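Local coordinates for putative cell adhesion protein (Parabacteroides distasonis, PDB 3LIU), which probably serves as a fimbrial subunit of the FimA/Mfa1 family, building adhesive pili on the bacterial surface, at residues E339-D344 with S350-Q355. Residues are numbered along the deposited sequence; the frame is centred on the assembly and turned at random.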
loop_
_atom_site.group_PDB
_atom_site.type_symbol
_atom_site.label_atom_id
_atom_site.label_comp_id
_atom_site.label_asym_id
_atom_site.label_seq_id
_atom_site.Cartn_x
_atom_site.Cartn_y
_atom_site.Cartn_z
ATOM N N GLU A 339 6.319 13.586 -1.404
ATOM C CA GLU A 339 6.956 14.579 -2.252
ATOM C C GLU A 339 8.430 14.813 -1.854
ATOM O O GLU A 339 9.325 14.975 -2.699
ATOM C CB GLU A 339 6.146 15.857 -2.137
ATOM C CG GLU A 339 6.792 17.067 -2.805
ATOM C CD GLU A 339 5.896 18.297 -2.735
ATOM O OE1 GLU A 339 5.385 18.622 -1.636
ATOM O OE2 GLU A 339 5.690 18.914 -3.786
ATOM N N GLU A 340 8.650 14.839 -0.548
ATOM C CA GLU A 340 9.970 14.818 0.079
ATOM C C GLU A 340 9.860 13.916 1.333
ATOM O O GLU A 340 8.920 14.066 2.160
ATOM C CB GLU A 340 10.405 16.251 0.441
ATOM C CG GLU A 340 11.814 16.375 1.066
ATOM C CD GLU A 340 12.945 16.161 0.057
ATOM O OE1 GLU A 340 12.687 16.281 -1.143
ATOM O OE2 GLU A 340 14.092 15.893 0.463
ATOM N N VAL A 341 10.795 12.987 1.463
ATOM C CA VAL A 341 10.845 12.077 2.597
ATOM C C VAL A 341 12.246 12.063 3.235
ATOM O O VAL A 341 13.262 12.363 2.583
ATOM C CB VAL A 341 10.423 10.648 2.213
ATOM C CG1 VAL A 341 9.012 10.688 1.594
ATOM C CG2 VAL A 341 11.449 9.974 1.226
ATOM N N THR A 342 12.258 11.742 4.521
ATOM C CA THR A 342 13.430 11.342 5.272
ATOM C C THR A 342 13.382 9.840 5.301
ATOM O O THR A 342 12.343 9.254 5.626
ATOM C CB THR A 342 13.386 11.982 6.697
ATOM O OG1 THR A 342 13.638 13.371 6.551
ATOM C CG2 THR A 342 14.467 11.419 7.669
ATOM N N ILE A 343 14.469 9.216 4.882
ATOM C CA ILE A 343 14.544 7.753 4.732
ATOM C C ILE A 343 15.903 7.322 5.297
ATOM O O ILE A 343 16.788 8.163 5.447
ATOM C CB ILE A 343 14.272 7.322 3.234
ATOM C CG1 ILE A 343 13.984 5.824 3.124
ATOM C CG2 ILE A 343 15.420 7.720 2.302
ATOM C CD1 ILE A 343 13.236 5.416 1.835
ATOM N N ASP A 344 16.012 6.048 5.680
ATOM C CA ASP A 344 17.191 5.449 6.336
ATOM C C ASP A 344 17.714 6.295 7.464
ATOM O O ASP A 344 18.909 6.544 7.547
ATOM C CB ASP A 344 18.339 5.201 5.344
ATOM C CG ASP A 344 17.946 4.261 4.222
ATOM O OD1 ASP A 344 17.140 3.327 4.459
ATOM O OD2 ASP A 344 18.451 4.447 3.092
ATOM N N SER A 350 13.478 13.046 -2.893
ATOM C CA SER A 350 12.413 13.843 -3.466
ATOM C C SER A 350 11.653 12.927 -4.430
ATOM O O SER A 350 12.205 12.002 -5.011
ATOM C CB SER A 350 12.967 15.067 -4.206
ATOM O OG SER A 350 13.551 14.607 -5.410
ATOM N N LYS A 351 10.371 13.188 -4.565
ATOM C CA LYS A 351 9.514 12.448 -5.486
ATOM C C LYS A 351 9.469 10.951 -5.204
ATOM O O LYS A 351 9.297 10.178 -6.103
ATOM C CB LYS A 351 9.904 12.752 -6.941
ATOM C CG LYS A 351 9.709 14.234 -7.308
ATOM C CD LYS A 351 10.237 14.583 -8.684
ATOM C CE LYS A 351 10.369 16.101 -8.890
ATOM N NZ LYS A 351 9.102 16.853 -8.556
ATOM N N PHE A 352 9.599 10.558 -3.941
ATOM C CA PHE A 352 9.464 9.161 -3.531
ATOM C C PHE A 352 7.989 8.720 -3.650
ATOM O O PHE A 352 7.687 7.581 -4.044
ATOM C CB PHE A 352 9.930 9.028 -2.072
ATOM C CG PHE A 352 10.240 7.641 -1.661
ATOM C CD1 PHE A 352 11.483 7.073 -1.970
ATOM C CD2 PHE A 352 9.312 6.901 -0.946
ATOM C CE1 PHE A 352 11.765 5.765 -1.594
ATOM C CE2 PHE A 352 9.577 5.616 -0.551
ATOM C CZ PHE A 352 10.806 5.031 -0.872
ATOM N N TYR A 353 7.084 9.602 -3.230
ATOM C CA TYR A 353 5.656 9.311 -3.229
ATOM C C TYR A 353 5.347 7.987 -2.486
ATOM O O TYR A 353 5.976 7.696 -1.463
ATOM C CB TYR A 353 5.086 9.418 -4.676
ATOM C CG TYR A 353 5.241 10.824 -5.230
ATOM C CD1 TYR A 353 4.623 11.894 -4.602
ATOM C CD2 TYR A 353 6.008 11.088 -6.360
ATOM C CE1 TYR A 353 4.758 13.182 -5.076
ATOM C CE2 TYR A 353 6.149 12.386 -6.842
ATOM C CZ TYR A 353 5.514 13.419 -6.183
ATOM O OH TYR A 353 5.619 14.711 -6.609
ATOM N N VAL A 354 4.397 7.208 -2.973
ATOM C CA VAL A 354 3.854 6.088 -2.221
ATOM C C VAL A 354 4.245 4.759 -2.841
ATOM O O VAL A 354 3.780 4.402 -3.918
ATOM C CB VAL A 354 2.302 6.189 -2.085
ATOM C CG1 VAL A 354 1.738 5.027 -1.272
ATOM C CG2 VAL A 354 1.905 7.548 -1.482
ATOM N N GLN A 355 5.101 4.021 -2.125
ATOM C CA GLN A 355 5.624 2.764 -2.605
ATOM C C GLN A 355 5.310 1.695 -1.573
ATOM O O GLN A 355 5.146 1.993 -0.389
ATOM C CB GLN A 355 7.115 2.848 -2.856
ATOM C CG GLN A 355 7.502 3.905 -3.849
ATOM C CD GLN A 355 9.027 3.942 -4.067
ATOM O OE1 GLN A 355 9.674 2.923 -4.004
ATOM N NE2 GLN A 355 9.581 5.116 -4.306
HETATM O O HOH W 1 4.478 16.601 -5.001
#
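The open end of a two-stranded antiparallel β-hairpin, strands 340-343 and 347-350, brings E339 and E340 against S350 and K351, where the returning chain leaves the ladder. E340 and S350 form a non-hydrogen-bonded antiparallel pair, their CA atoms 4.4 Å apart and their side chains on the same face. One step further out, K351 N donates to E339 O at 2.8 Å; the bond is nearly straight at the hydrogen (166°), but the donor stands well above the carbonyl plane. The S350 CA-H also leans on that oxygen. With CG anti to the backbone N (chi1 -178°) and a bend at chi2, the E340 chain reaches across to set OE1 3.3 Å from S350 CB.

Past K351 the chain turns so that F352 packs against V341 and I343, a worked case of a loop that leaves one strand of a hairpin and packs its first aromatic side chain on the partner strand, 340-343. F352 crosses V341 and I343 at about right angles: V341 CG2 rests 3.8 Å from F352 CB, while I343 CD1 reaches F352 CZ at the far end of the ring. V389 of strand 383-391 touches all three, making a small apolar cluster. Q355 NE2 sits over the centre of one face of the F352 ring and at the same time donates to F352 O at 3.1 Å, on a lone pair in the carbonyl plane. Next along the chain from F352, Y353 CE1 packs 3.8 Å from E339 CA, its ring also stacked with H306, and a water bridges Y353 OH to E339 OE2, the latter link weak.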